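Local coordinates for protein apical membrane antigen 1 (Babesia divergens, PDB 4APM) that probably takes part in host-cell invasion by the parasite, as a calcium-binding surface antigen associated with the moving junction, at residues Trp316-Ser321 against Leu325-Glu330; Ile338-Phe343 against Gly410-Cys415; Leu390-Leu395 against Val401-Ser406. All coordinates share one frame; numbering follows the deposited sequence.

Contact 1. Residues Trp316-Ser321 against Leu325-Glu330; sequences WANYDS and LCRVIE
Ile329 places CG1 between its backbone N and carbonyl carbon (chi1 61°), which lays CG1 against Trp316 CB, 3.8 Å away. Trp316 turns its indole beside its own backbone N (chi1 -42°). This brings the edge of the indole to Ile329 O, which lies in the ring plane 3.5 Å from Trp316 CE3. The indole nitrogen is held elsewhere, by Phe19 O.

On the same face, the end of the Asn318 side chain lies over one face of the Arg327 guanidinium, with the two planes only 4° apart. The arginine chain bends at chi3, and its NH1 bonds Ile238 O and Ser240 OG.

The two strands form an antiparallel beta hairpin. Asn318 N to Arg327 O is 3.0 Å and Arg327 N to Asn318 O is 2.9 Å, a hydrogen-bonded pair. Asp320 N adds a bond to Leu325 O of 3.1 Å. The hairpin supplies the two inner strands of a four-stranded sheet, consistent with the PAN-type fold of this family.

The other face carries Ala317, Tyr319, Cys326 and Val328. Ala317 CB lies 4.3 Å from Cys326 SG. That sulfur is joined to Cys252 of helix 249-257, which packs on Ala317 and Tyr319.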
ATOM      1  N   TRP A 316       7.118   1.775   0.845  1.00 21.80           N
ATOM      2  CA  TRP A 316       6.721   2.568   2.019  1.00 21.98           C
ATOM      3  C   TRP A 316       7.279   3.941   1.828  1.00 23.97           C
ATOM      4  O   TRP A 316       8.319   4.117   1.151  1.00 22.56           O
ATOM      5  CB  TRP A 316       7.295   1.981   3.319  1.00 23.62           C
ATOM      6  CG  TRP A 316       7.257   0.467   3.456  1.00 23.30           C
ATOM      7  CD1 TRP A 316       6.300  -0.298   4.127  1.00 24.93           C
ATOM      8  CD2 TRP A 316       8.258  -0.506   2.980  1.00 22.87           C
ATOM      9  NE1 TRP A 316       6.626  -1.651   4.073  1.00 26.03           N
ATOM     10  CE2 TRP A 316       7.781  -1.833   3.392  1.00 22.97           C
ATOM     11  CE3 TRP A 316       9.427  -0.417   2.234  1.00 28.44           C
ATOM     12  CZ2 TRP A 316       8.488  -2.987   3.114  1.00 23.55           C
ATOM     13  CZ3 TRP A 316      10.143  -1.606   1.962  1.00 26.52           C
ATOM     14  CH2 TRP A 316       9.680  -2.855   2.400  1.00 24.08           C
ATOM     15  N   ALA A 317       6.565   4.937   2.351  1.00 23.52           N
ATOM     16  CA  ALA A 317       7.014   6.333   2.278  1.00 24.55           C
ATOM     17  C   ALA A 317       6.587   7.101   3.520  1.00 25.89           C
ATOM     18  O   ALA A 317       5.568   6.775   4.150  1.00 23.14           O
ATOM     19  CB  ALA A 317       6.468   7.016   1.025  1.00 22.98           C
ATOM     20  N   ASN A 318       7.391   8.101   3.877  1.00 26.56           N
ATOM     21  CA  ASN A 318       7.055   9.051   4.931  1.00 24.82           C
ATOM     22  C   ASN A 318       6.716  10.360   4.310  1.00 26.29           C
ATOM     23  O   ASN A 318       7.525  10.943   3.601  1.00 26.03           O
ATOM     24  CB  ASN A 318       8.252   9.277   5.825  1.00 26.86           C
ATOM     25  CG  ASN A 318       8.822   7.993   6.341  1.00 27.43           C
ATOM     26  OD1 ASN A 318       9.733   7.436   5.734  1.00 36.24           O
ATOM     27  ND2 ASN A 318       8.237   7.464   7.409  1.00 26.46           N
ATOM     28  N   TYR A 319       5.501  10.815   4.552  1.00 27.51           N
ATOM     29  CA  TYR A 319       5.072  12.083   4.050  1.00 25.97           C
ATOM     30  C   TYR A 319       4.955  13.060   5.204  1.00 26.94           C
ATOM     31  O   TYR A 319       4.149  12.864   6.109  1.00 28.24           O
ATOM     32  CB  TYR A 319       3.739  11.961   3.341  1.00 26.36           C
ATOM     33  CG  TYR A 319       3.224  13.297   2.922  1.00 29.38           C
ATOM     34  CD1 TYR A 319       3.950  14.091   2.030  1.00 31.41           C
ATOM     35  CD2 TYR A 319       2.094  13.839   3.528  1.00 27.82           C
ATOM     36  CE1 TYR A 319       3.479  15.344   1.647  1.00 33.98           C
ATOM     37  CE2 TYR A 319       1.629  15.082   3.174  1.00 31.65           C
ATOM     38  CZ  TYR A 319       2.325  15.831   2.248  1.00 33.72           C
ATOM     39  OH  TYR A 319       1.869  17.076   1.942  1.00 37.50           O
ATOM     40  N   ASP A 320       5.766  14.107   5.168  1.00 28.39           N
ATOM     41  CA  ASP A 320       5.721  15.139   6.192  1.00 29.96           C
ATOM     42  C   ASP A 320       4.747  16.213   5.744  1.00 31.69           C
ATOM     43  O   ASP A 320       5.038  16.966   4.819  1.00 32.59           O
ATOM     44  CB  ASP A 320       7.102  15.757   6.394  1.00 30.31           C
ATOM     45  CG  ASP A 320       7.140  16.711   7.581  1.00 37.83           C
ATOM     46  OD1 ASP A 320       6.165  17.492   7.768  1.00 39.25           O
ATOM     47  OD2 ASP A 320       8.124  16.661   8.338  1.00 40.37           O
ATOM     48  N   SER A 321       3.572  16.263   6.358  1.00 30.47           N
ATOM     49  CA  SER A 321       2.563  17.218   5.905  1.00 36.47           C
ATOM     50  C   SER A 321       2.893  18.676   6.233  1.00 34.20           C
ATOM     51  O   SER A 321       2.299  19.560   5.660  1.00 35.84           O
ATOM     52  CB  SER A 321       1.168  16.849   6.432  1.00 37.69           C
ATOM     53  OG  SER A 321       1.185  16.807   7.845  1.00 39.40           O
ATOM     54  N   LEU A 325       7.788  17.114   2.329  1.00 33.40           N
ATOM     55  CA  LEU A 325       8.834  16.218   1.889  1.00 30.47           C
ATOM     56  C   LEU A 325       8.356  14.758   1.923  1.00 29.74           C
ATOM     57  O   LEU A 325       7.944  14.245   2.964  1.00 26.75           O
ATOM     58  CB  LEU A 325      10.129  16.425   2.652  1.00 27.38           C
ATOM     59  CG  LEU A 325      11.349  15.634   2.155  1.00 26.27           C
ATOM     60  CD1 LEU A 325      11.844  16.123   0.798  1.00 29.13           C
ATOM     61  CD2 LEU A 325      12.467  15.749   3.163  1.00 24.21           C
ATOM     62  N   CYS A 326       8.405  14.120   0.758  1.00 25.77           N
ATOM     63  CA  CYS A 326       8.085  12.724   0.625  1.00 27.92           C
ATOM     64  C   CYS A 326       9.389  11.905   0.604  1.00 27.90           C
ATOM     65  O   CYS A 326      10.188  12.049  -0.304  1.00 28.84           O
ATOM     66  CB  CYS A 326       7.299  12.499  -0.671  1.00 28.25           C
ATOM     67  SG  CYS A 326       6.852  10.772  -1.000  1.00 32.69           S
ATOM     68  N   ARG A 327       9.609  11.064   1.614  1.00 25.67           N
ATOM     69  CA  ARG A 327      10.801  10.221   1.627  1.00 25.32           C
ATOM     70  C   ARG A 327      10.432   8.771   1.309  1.00 24.93           C
ATOM     71  O   ARG A 327       9.839   8.093   2.138  1.00 25.70           O
ATOM     72  CB  ARG A 327      11.521  10.299   2.974  1.00 22.96           C
ATOM     73  CG  ARG A 327      11.940  11.708   3.398  1.00 28.60           C
ATOM     74  CD  ARG A 327      12.983  11.647   4.530  1.00 31.74           C
ATOM     75  NE  ARG A 327      12.486  10.935   5.721  1.00 31.78           N
ATOM     76  CZ  ARG A 327      12.897   9.725   6.129  1.00 32.48           C
ATOM     77  NH1 ARG A 327      13.859   9.056   5.478  1.00 32.09           N
ATOM     78  NH2 ARG A 327      12.379   9.198   7.229  1.00 26.65           N
ATOM     79  N   VAL A 328      10.763   8.297   0.117  1.00 24.03           N
ATOM     80  CA  VAL A 328      10.511   6.906  -0.168  1.00 26.52           C
ATOM     81  C   VAL A 328      11.654   5.985   0.242  1.00 27.98           C
ATOM     82  O   VAL A 328      12.825   6.374   0.187  1.00 28.65           O
ATOM     83  CB  VAL A 328       9.796   6.633  -1.525  1.00 27.40           C
ATOM     84  CG1 VAL A 328       9.477   7.910  -2.284  1.00 23.96           C
ATOM     85  CG2 VAL A 328      10.454   5.537  -2.355  1.00 25.83           C
ATOM     86  N   ILE A 329      11.285   4.873   0.874  1.00 27.95           N
ATOM     87  CA  ILE A 329      12.243   3.968   1.496  1.00 29.07           C
ATOM     88  C   ILE A 329      12.112   2.537   0.967  1.00 29.84           C
ATOM     89  O   ILE A 329      11.089   2.150   0.435  1.00 26.48           O
ATOM     90  CB  ILE A 329      12.129   3.955   3.037  1.00 30.11           C
ATOM     91  CG1 ILE A 329      10.731   3.489   3.483  1.00 29.91           C
ATOM     92  CG2 ILE A 329      12.535   5.320   3.614  1.00 32.00           C
ATOM     93  CD1 ILE A 329      10.585   3.265   4.980  1.00 29.52           C
ATOM     94  N   GLU A 330      13.169   1.758   1.126  1.00 29.90           N
ATOM     95  CA  GLU A 330      13.183   0.438   0.559  1.00 33.12           C
ATOM     96  C   GLU A 330      13.565  -0.645   1.551  1.00 34.00           C
ATOM     97  O   GLU A 330      13.636  -1.811   1.179  1.00 35.87           O
ATOM     98  CB  GLU A 330      14.080   0.377  -0.679  1.00 34.74           C
ATOM     99  CG  GLU A 330      15.581   0.434  -0.399  1.00 36.14           C
ATOM    100  CD  GLU A 330      16.374   0.654  -1.678  1.00 40.47           C
ATOM    101  OE1 GLU A 330      15.893   0.274  -2.776  1.00 39.88           O
ATOM    102  OE2 GLU A 330      17.456   1.254  -1.596  1.00 44.00           O
TER

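Contact 2. Residues Ile338-Phe343 against Gly410-Cys415; sequences IDAGSF and GTYYYC
Ile338 and Tyr412 meet with the aliphatic chain slanting over the ring. Tyr412 carries CG between its backbone N and carbonyl carbon (chi1 70°), which swings the phenol off its strand toward Ile338. The isoleucine holds CG1 anti to its backbone N and is extended again at chi2. Both its methyls lie over one ring face. Ile338 CD1 sits toward the CG and CD1 side, 4.0 Å from the ring centroid and 24° off the normal, a CH-pi contact. Ile338 CG2 lies above the rim, 3.7 Å from Tyr412 CD2. Gly410 O lies at the ring edge, in plane.

The far end of the phenol reaches the backbone beyond Ile338. Ala340 N donates to Tyr412 OH over 3.1 Å, in a nearly straight bond. Ala340 CB is 3.7 Å from the same oxygen.

Ala340 is the second residue of a type II beta turn from Asp339 to Ser342, closed by Ser342 N to Asp339 O at 3.2 Å. Gly341 takes the third place with positive phi, where a CB would press on the preceding carbonyl O. Here the chain turns the corner between two sheets.

The contact is apolar along the ring and polar at its end. Strand 410-416 thus satisfies a main-chain N-H at the turn after 335-339, a non-neighbouring strand of the same seven-stranded mixed sheet, through Tyr412 OH as acceptor.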
ATOM      1  N   ILE A 338       7.180   8.561  16.744  1.00 32.22           N
ATOM      2  CA  ILE A 338       6.095   9.525  16.709  1.00 35.24           C
ATOM      3  C   ILE A 338       6.609  10.905  16.293  1.00 36.68           C
ATOM      4  O   ILE A 338       7.736  11.295  16.632  1.00 38.08           O
ATOM      5  CB  ILE A 338       5.227   9.569  18.000  1.00 39.81           C
ATOM      6  CG1 ILE A 338       3.948  10.371  17.739  1.00 41.73           C
ATOM      7  CG2 ILE A 338       5.985  10.176  19.175  1.00 39.32           C
ATOM      8  CD1 ILE A 338       3.185  10.754  18.988  1.00 50.27           C
ATOM      9  N   ASP A 339       5.819  11.589  15.476  1.00 36.30           N
ATOM     10  CA  ASP A 339       6.178  12.900  14.965  1.00 37.45           C
ATOM     11  C   ASP A 339       4.950  13.552  14.329  1.00 37.53           C
ATOM     12  O   ASP A 339       4.448  13.067  13.330  1.00 41.71           O
ATOM     13  CB  ASP A 339       7.320  12.789  13.946  1.00 37.72           C
ATOM     14  CG  ASP A 339       7.741  14.134  13.402  1.00 47.35           C
ATOM     15  OD1 ASP A 339       8.193  14.986  14.201  1.00 50.08           O
ATOM     16  OD2 ASP A 339       7.594  14.356  12.181  1.00 56.20           O
ATOM     17  N   ALA A 340       4.442  14.622  14.944  1.00 34.72           N
ATOM     18  CA  ALA A 340       3.215  15.282  14.491  1.00 33.60           C
ATOM     19  C   ALA A 340       3.315  15.738  13.053  1.00 34.93           C
ATOM     20  O   ALA A 340       4.317  16.325  12.659  1.00 34.81           O
ATOM     21  CB  ALA A 340       2.893  16.474  15.389  1.00 39.37           C
ATOM     22  N   GLY A 341       2.249  15.513  12.286  1.00 33.96           N
ATOM     23  CA  GLY A 341       2.191  15.924  10.887  1.00 31.67           C
ATOM     24  C   GLY A 341       2.799  14.951   9.882  1.00 35.19           C
ATOM     25  O   GLY A 341       2.649  15.130   8.668  1.00 34.41           O
ATOM     26  N   SER A 342       3.491  13.923  10.367  1.00 31.11           N
ATOM     27  CA  SER A 342       4.060  12.929   9.459  1.00 32.58           C
ATOM     28  C   SER A 342       3.127  11.740   9.175  1.00 35.22           C
ATOM     29  O   SER A 342       2.445  11.237  10.090  1.00 32.11           O
ATOM     30  CB  SER A 342       5.404  12.426   9.980  1.00 35.17           C
ATOM     31  OG  SER A 342       5.740  11.202   9.337  1.00 46.19           O
ATOM     32  N   PHE A 343       3.134  11.250   7.932  1.00 28.11           N
ATOM     33  CA  PHE A 343       2.275  10.108   7.568  1.00 27.58           C
ATOM     34  C   PHE A 343       3.078   8.937   7.022  1.00 27.73           C
ATOM     35  O   PHE A 343       3.869   9.107   6.101  1.00 29.57           O
ATOM     36  CB  PHE A 343       1.214  10.534   6.563  1.00 28.30           C
ATOM     37  CG  PHE A 343       0.139  11.411   7.150  1.00 33.84           C
ATOM     38  CD1 PHE A 343       0.334  12.795   7.283  1.00 35.21           C
ATOM     39  CD2 PHE A 343      -1.068  10.860   7.598  1.00 32.64           C
ATOM     40  CE1 PHE A 343      -0.655  13.611   7.828  1.00 35.25           C
ATOM     41  CE2 PHE A 343      -2.062  11.673   8.122  1.00 34.11           C
ATOM     42  CZ  PHE A 343      -1.862  13.049   8.229  1.00 34.39           C
ATOM     43  N   GLY A 410      -2.557  12.944  21.627  1.00 43.87           N
ATOM     44  CA  GLY A 410      -2.343  14.222  22.318  1.00 47.25           C
ATOM     45  C   GLY A 410      -0.858  14.468  22.551  1.00 50.58           C
ATOM     46  O   GLY A 410      -0.041  14.270  21.634  1.00 52.10           O
ATOM     47  N   THR A 411      -0.496  14.832  23.784  1.00 40.42           N
ATOM     48  CA  THR A 411       0.825  15.392  24.075  1.00 39.19           C
ATOM     49  C   THR A 411       1.916  14.324  24.092  1.00 39.84           C
ATOM     50  O   THR A 411       1.753  13.256  24.693  1.00 40.59           O
ATOM     51  CB  THR A 411       0.855  16.130  25.448  1.00 42.34           C
ATOM     52  OG1 THR A 411      -0.273  16.999  25.549  1.00 43.56           O
ATOM     53  CG2 THR A 411       2.131  16.964  25.606  1.00 38.70           C
ATOM     54  N   TYR A 412       3.061  14.643  23.496  1.00 39.35           N
ATOM     55  CA  TYR A 412       4.219  13.769  23.604  1.00 37.37           C
ATOM     56  C   TYR A 412       5.459  14.623  23.729  1.00 36.68           C
ATOM     57  O   TYR A 412       5.383  15.832  23.611  1.00 41.82           O
ATOM     58  CB  TYR A 412       4.311  12.837  22.374  1.00 39.05           C
ATOM     59  CG  TYR A 412       4.683  13.549  21.089  1.00 34.41           C
ATOM     60  CD1 TYR A 412       3.723  14.226  20.346  1.00 31.26           C
ATOM     61  CD2 TYR A 412       6.004  13.561  20.631  1.00 35.17           C
ATOM     62  CE1 TYR A 412       4.067  14.917  19.196  1.00 34.66           C
ATOM     63  CE2 TYR A 412       6.353  14.238  19.467  1.00 35.84           C
ATOM     64  CZ  TYR A 412       5.377  14.911  18.758  1.00 33.64           C
ATOM     65  OH  TYR A 412       5.705  15.589  17.613  1.00 36.35           O
ATOM     66  N   TYR A 413       6.609  13.975  23.867  1.00 42.51           N
ATOM     67  CA  TYR A 413       7.839  14.639  24.280  1.00 46.98           C
ATOM     68  C   TYR A 413       8.949  14.503  23.257  1.00 50.35           C
ATOM     69  O   TYR A 413       9.114  13.438  22.639  1.00 48.56           O
ATOM     70  CB  TYR A 413       8.312  14.075  25.618  1.00 45.69           C
ATOM     71  CG  TYR A 413       7.205  14.054  26.624  1.00 52.97           C
ATOM     72  CD1 TYR A 413       6.857  15.210  27.321  1.00 48.10           C
ATOM     73  CD2 TYR A 413       6.411  12.916  26.788  1.00 53.24           C
ATOM     74  CE1 TYR A 413       5.806  15.213  28.212  1.00 49.30           C
ATOM     75  CE2 TYR A 413       5.345  12.912  27.674  1.00 54.49           C
ATOM     76  CZ  TYR A 413       5.055  14.066  28.383  1.00 54.12           C
ATOM     77  OH  TYR A 413       4.008  14.074  29.261  1.00 54.31           O
ATOM     78  N   TYR A 414       9.735  15.571  23.120  1.00 46.73           N
ATOM     79  CA  TYR A 414      10.944  15.532  22.319  1.00 50.79           C
ATOM     80  C   TYR A 414      12.144  16.225  22.981  1.00 53.25           C
ATOM     81  O   TYR A 414      11.987  17.053  23.881  1.00 51.20           O
ATOM     82  CB  TYR A 414      10.686  16.068  20.904  1.00 42.66           C
ATOM     83  CG  TYR A 414      10.451  17.557  20.787  1.00 41.01           C
ATOM     84  CD1 TYR A 414       9.178  18.098  20.948  1.00 41.70           C
ATOM     85  CD2 TYR A 414      11.471  18.408  20.375  1.00 44.72           C
ATOM     86  CE1 TYR A 414       8.946  19.455  20.779  1.00 38.37           C
ATOM     87  CE2 TYR A 414      11.252  19.769  20.219  1.00 42.04           C
ATOM     88  CZ  TYR A 414       9.988  20.284  20.411  1.00 41.11           C
ATOM     89  OH  TYR A 414       9.768  21.635  20.222  1.00 43.34           O
ATOM     90  N   CYS A 415      13.339  15.858  22.529  1.00 54.26           N
ATOM     91  CA  CYS A 415      14.573  16.383  23.079  1.00 57.49           C
ATOM     92  C   CYS A 415      15.225  17.404  22.161  1.00 63.78           C
ATOM     93  O   CYS A 415      15.663  17.066  21.059  1.00 68.22           O
ATOM     94  CB  CYS A 415      15.550  15.259  23.324  1.00 59.52           C
ATOM     95  SG  CYS A 415      16.970  15.812  24.273  1.00 66.58           S
TER

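Contact 3. Residues Leu390-Leu395 against Val401-Ser406; sequences LSREAL and VHEKYS. With ACT (acetate ion), chain D.
Arg392 and Glu403 approach at about a right angle. The guanidinium and carboxylate planes stand 88° apart, so the two groups do not pair side by side. Instead one oxygen, Glu403 OE2, takes both terminal nitrogens. Arg392 NH1 is 2.7 Å from Glu403 OE2 and forms the main bond of the salt bridge. Arg392 NH2 to Glu403 OE2, at 3.1 Å, is a weak bond. NH1 comes from above the carboxylate, 43° out of its plane, while OE2 lies at the guanidinium edge. Both residues are exposed, and solvent probably weakens the attraction.

Val401 lies between the Arg392 guanidinium and the buried Leu395. With CG1 anti to the backbone N (chi1 178°), this methyl meets both Arg392 and Leu395. It lies 3.7 Å from Arg392 NE, where the side chains slant across each other. It is also 3.8 Å from Leu395 CD2, where valine and leucine meet tip to tip.

The loop holding Arg392 is shaped by an ST motif: Ser391 OG accepts from Ala394 N at 2.9 Å. On the strand, Lys404 NZ donates a 2.7 Å hydrogen bond to OXT of an acetate, probably from the crystallisation liquor.

Strand 400-406 is an outermost strand of a seven-stranded mixed sheet. Its neighbour 410-416 brings Tyr413 against both Arg392 and Glu403. The loop follows strand 387-389, and Leu395 packs back on Thr387 and Ala389 of that strand.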
ATOM      1  N   LEU A 390       6.427   8.845  23.559  1.00 46.45           N
ATOM      2  CA  LEU A 390       5.069   9.078  24.083  1.00 46.71           C
ATOM      3  C   LEU A 390       5.047   9.332  25.606  1.00 44.32           C
ATOM      4  O   LEU A 390       4.021   9.721  26.155  1.00 44.14           O
ATOM      5  CB  LEU A 390       4.196   7.865  23.774  1.00 50.90           C
ATOM      6  CG  LEU A 390       3.120   7.917  22.687  1.00 51.79           C
ATOM      7  CD1 LEU A 390       3.153   9.205  21.896  1.00 52.77           C
ATOM      8  CD2 LEU A 390       3.257   6.702  21.787  1.00 45.88           C
ATOM      9  N   SER A 391       6.166   9.048  26.276  1.00 46.02           N
ATOM     10  CA  SER A 391       6.317   9.279  27.712  1.00 51.77           C
ATOM     11  C   SER A 391       7.668   9.927  28.029  1.00 56.95           C
ATOM     12  O   SER A 391       8.669   9.680  27.329  1.00 60.30           O
ATOM     13  CB  SER A 391       6.202   7.962  28.473  1.00 46.88           C
ATOM     14  OG  SER A 391       7.435   7.272  28.435  1.00 49.56           O
ATOM     15  N   ARG A 392       7.698  10.718  29.109  1.00 57.65           N
ATOM     16  CA  ARG A 392       8.915  11.410  29.567  1.00 52.33           C
ATOM     17  C   ARG A 392       9.970  10.408  30.044  1.00 49.09           C
ATOM     18  O   ARG A 392      11.176  10.588  29.830  1.00 46.78           O
ATOM     19  CB  ARG A 392       8.562  12.392  30.695  1.00 55.95           C
ATOM     20  CG  ARG A 392       9.424  13.652  30.758  1.00 61.97           C
ATOM     21  CD  ARG A 392       8.667  14.799  31.438  1.00 69.77           C
ATOM     22  NE  ARG A 392       9.063  16.127  30.940  1.00 66.72           N
ATOM     23  CZ  ARG A 392       8.206  17.119  30.686  1.00 69.92           C
ATOM     24  NH1 ARG A 392       6.905  16.937  30.863  1.00 64.18           N
ATOM     25  NH2 ARG A 392       8.643  18.289  30.229  1.00 69.32           N
ATOM     26  N   GLU A 393       9.504   9.335  30.668  1.00 50.21           N
ATOM     27  CA  GLU A 393      10.387   8.289  31.167  1.00 57.98           C
ATOM     28  C   GLU A 393      11.070   7.504  30.034  1.00 65.55           C
ATOM     29  O   GLU A 393      12.249   7.135  30.148  1.00 61.83           O
ATOM     30  CB  GLU A 393       9.614   7.339  32.098  1.00 67.08           C
ATOM     31  CG  GLU A 393       8.146   7.132  31.720  1.00 72.11           C
ATOM     32  CD  GLU A 393       7.170   8.008  32.513  1.00 69.88           C
ATOM     33  OE1 GLU A 393       6.898   7.692  33.693  1.00 77.82           O
ATOM     34  OE2 GLU A 393       6.625   8.978  31.942  1.00 64.28           O
ATOM     35  N   ALA A 394      10.335   7.266  28.942  1.00 59.93           N
ATOM     36  CA  ALA A 394      10.870   6.525  27.787  1.00 60.74           C
ATOM     37  C   ALA A 394      11.826   7.363  26.925  1.00 55.56           C
ATOM     38  O   ALA A 394      12.805   6.845  26.379  1.00 49.05           O
ATOM     39  CB  ALA A 394       9.738   5.967  26.939  1.00 61.01           C
ATOM     40  N   LEU A 395      11.538   8.657  26.816  1.00 52.35           N
ATOM     41  CA  LEU A 395      12.391   9.580  26.071  1.00 57.33           C
ATOM     42  C   LEU A 395      13.844   9.593  26.555  1.00 61.19           C
ATOM     43  O   LEU A 395      14.117   9.928  27.705  1.00 64.76           O
ATOM     44  CB  LEU A 395      11.820  10.994  26.147  1.00 53.68           C
ATOM     45  CG  LEU A 395      12.649  12.070  25.451  1.00 55.79           C
ATOM     46  CD1 LEU A 395      12.671  11.842  23.938  1.00 56.33           C
ATOM     47  CD2 LEU A 395      12.077  13.438  25.788  1.00 55.14           C
ATOM     48  N   VAL A 401      13.739  18.837  27.466  1.00 55.22           N
ATOM     49  CA  VAL A 401      12.541  18.105  27.076  1.00 53.20           C
ATOM     50  C   VAL A 401      11.432  19.087  26.771  1.00 53.00           C
ATOM     51  O   VAL A 401      11.216  20.029  27.522  1.00 58.73           O
ATOM     52  CB  VAL A 401      12.073  17.133  28.173  1.00 50.13           C
ATOM     53  CG1 VAL A 401      10.792  16.431  27.736  1.00 51.56           C
ATOM     54  CG2 VAL A 401      13.153  16.109  28.476  1.00 48.19           C
ATOM     55  N   HIS A 402      10.786  18.913  25.622  1.00 50.86           N
ATOM     56  CA  HIS A 402       9.642  19.734  25.261  1.00 49.20           C
ATOM     57  C   HIS A 402       8.427  18.875  25.151  1.00 49.06           C
ATOM     58  O   HIS A 402       8.510  17.650  25.162  1.00 44.65           O
ATOM     59  CB  HIS A 402       9.866  20.440  23.922  1.00 50.78           C
ATOM     60  CG  HIS A 402      11.058  21.362  23.900  1.00 48.89           C
ATOM     61  ND1 HIS A 402      10.952  22.678  23.602  1.00 47.06           N
ATOM     62  CD2 HIS A 402      12.411  21.116  24.131  1.00 43.80           C
ATOM     63  CE1 HIS A 402      12.167  23.244  23.666  1.00 51.48           C
ATOM     64  NE2 HIS A 402      13.064  22.281  23.964  1.00 46.61           N
ATOM     65  N   GLU A 403       7.284  19.525  25.005  1.00 51.72           N
ATOM     66  CA  GLU A 403       6.034  18.837  24.791  1.00 52.50           C
ATOM     67  C   GLU A 403       5.443  19.312  23.486  1.00 51.26           C
ATOM     68  O   GLU A 403       5.523  20.498  23.153  1.00 49.61           O
ATOM     69  CB  GLU A 403       5.070  19.103  25.942  1.00 53.11           C
ATOM     70  CG  GLU A 403       5.329  18.203  27.133  1.00 61.78           C
ATOM     71  CD  GLU A 403       4.856  18.803  28.440  1.00 67.18           C
ATOM     72  OE1 GLU A 403       3.672  19.199  28.517  1.00 59.80           O
ATOM     73  OE2 GLU A 403       5.671  18.861  29.393  1.00 70.60           O
ATOM     74  N   LYS A 404       4.904  18.372  22.720  1.00 42.36           N
ATOM     75  CA  LYS A 404       4.238  18.705  21.478  1.00 45.24           C
ATOM     76  C   LYS A 404       2.905  17.990  21.429  1.00 41.09           C
ATOM     77  O   LYS A 404       2.757  16.896  21.982  1.00 43.94           O
ATOM     78  CB  LYS A 404       5.116  18.307  20.279  1.00 47.79           C
ATOM     79  CG  LYS A 404       4.549  18.728  18.939  1.00 43.63           C
ATOM     80  CD  LYS A 404       5.601  19.418  18.087  1.00 49.78           C
ATOM     81  CE  LYS A 404       5.051  19.698  16.697  1.00 51.88           C
ATOM     82  NZ  LYS A 404       6.112  19.900  15.669  1.00 62.21           N
ATOM     83  N   TYR A 405       1.932  18.625  20.795  1.00 39.55           N
ATOM     84  CA  TYR A 405       0.639  18.005  20.567  1.00 44.56           C
ATOM     85  C   TYR A 405       0.680  17.081  19.363  1.00 46.58           C
ATOM     86  O   TYR A 405       1.232  17.450  18.336  1.00 46.15           O
ATOM     87  CB  TYR A 405      -0.419  19.071  20.319  1.00 45.39           C
ATOM     88  CG  TYR A 405      -1.789  18.506  20.048  1.00 51.36           C
ATOM     89  CD1 TYR A 405      -2.596  18.043  21.092  1.00 50.60           C
ATOM     90  CD2 TYR A 405      -2.281  18.428  18.751  1.00 56.16           C
ATOM     91  CE1 TYR A 405      -3.847  17.502  20.843  1.00 52.65           C
ATOM     92  CE2 TYR A 405      -3.536  17.903  18.494  1.00 57.14           C
ATOM     93  CZ  TYR A 405      -4.314  17.441  19.537  1.00 54.71           C
ATOM     94  OH  TYR A 405      -5.566  16.924  19.264  1.00 61.07           O
ATOM     95  N   SER A 406       0.047  15.910  19.485  1.00 45.36           N
ATOM     96  CA  SER A 406      -0.292  15.066  18.326  1.00 44.71           C
ATOM     97  C   SER A 406      -1.771  14.711  18.338  1.00 42.64           C
ATOM     98  O   SER A 406      -2.304  14.380  19.386  1.00 42.85           O
ATOM     99  CB  SER A 406       0.532  13.776  18.353  1.00 42.80           C
ATOM    100  OG  SER A 406      -0.108  12.791  19.139  1.00 45.22           O
TER
HETATM  101  C   ACT D1513       9.274  17.835  16.273  1.00 63.72           C
HETATM  102  O   ACT D1513      10.478  18.113  16.449  1.00 67.74           O
HETATM  103  OXT ACT D1513       8.508  18.647  15.715  1.00 65.76           O
HETATM  104  CH3 ACT D1513       8.738  16.508  16.744  1.00 56.99           C

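In the fold
From the N-terminal side, contact 1 comes first and closes a tight hairpin loop. The chain then runs through strand 335-339 to the turn of contact 2. Strand 342-346 leaves this turn and joins the four-stranded sheet beside 316-320, where Tyr319 O and Phe343 N probably bond. Contact 2 closes a long loop on strand 410-416. Contact 3 is nested inside that loop and closes the short connection between strands 387-389 and 400-406. Strands 400-406 and 410-416 are neighbours, so contacts 2 and 3 touch. Contacts 1 and 3 do not. Contact 2 thus lies where the chain leaves the seven-stranded sheet (335-339) for the four-stranded one (342-346).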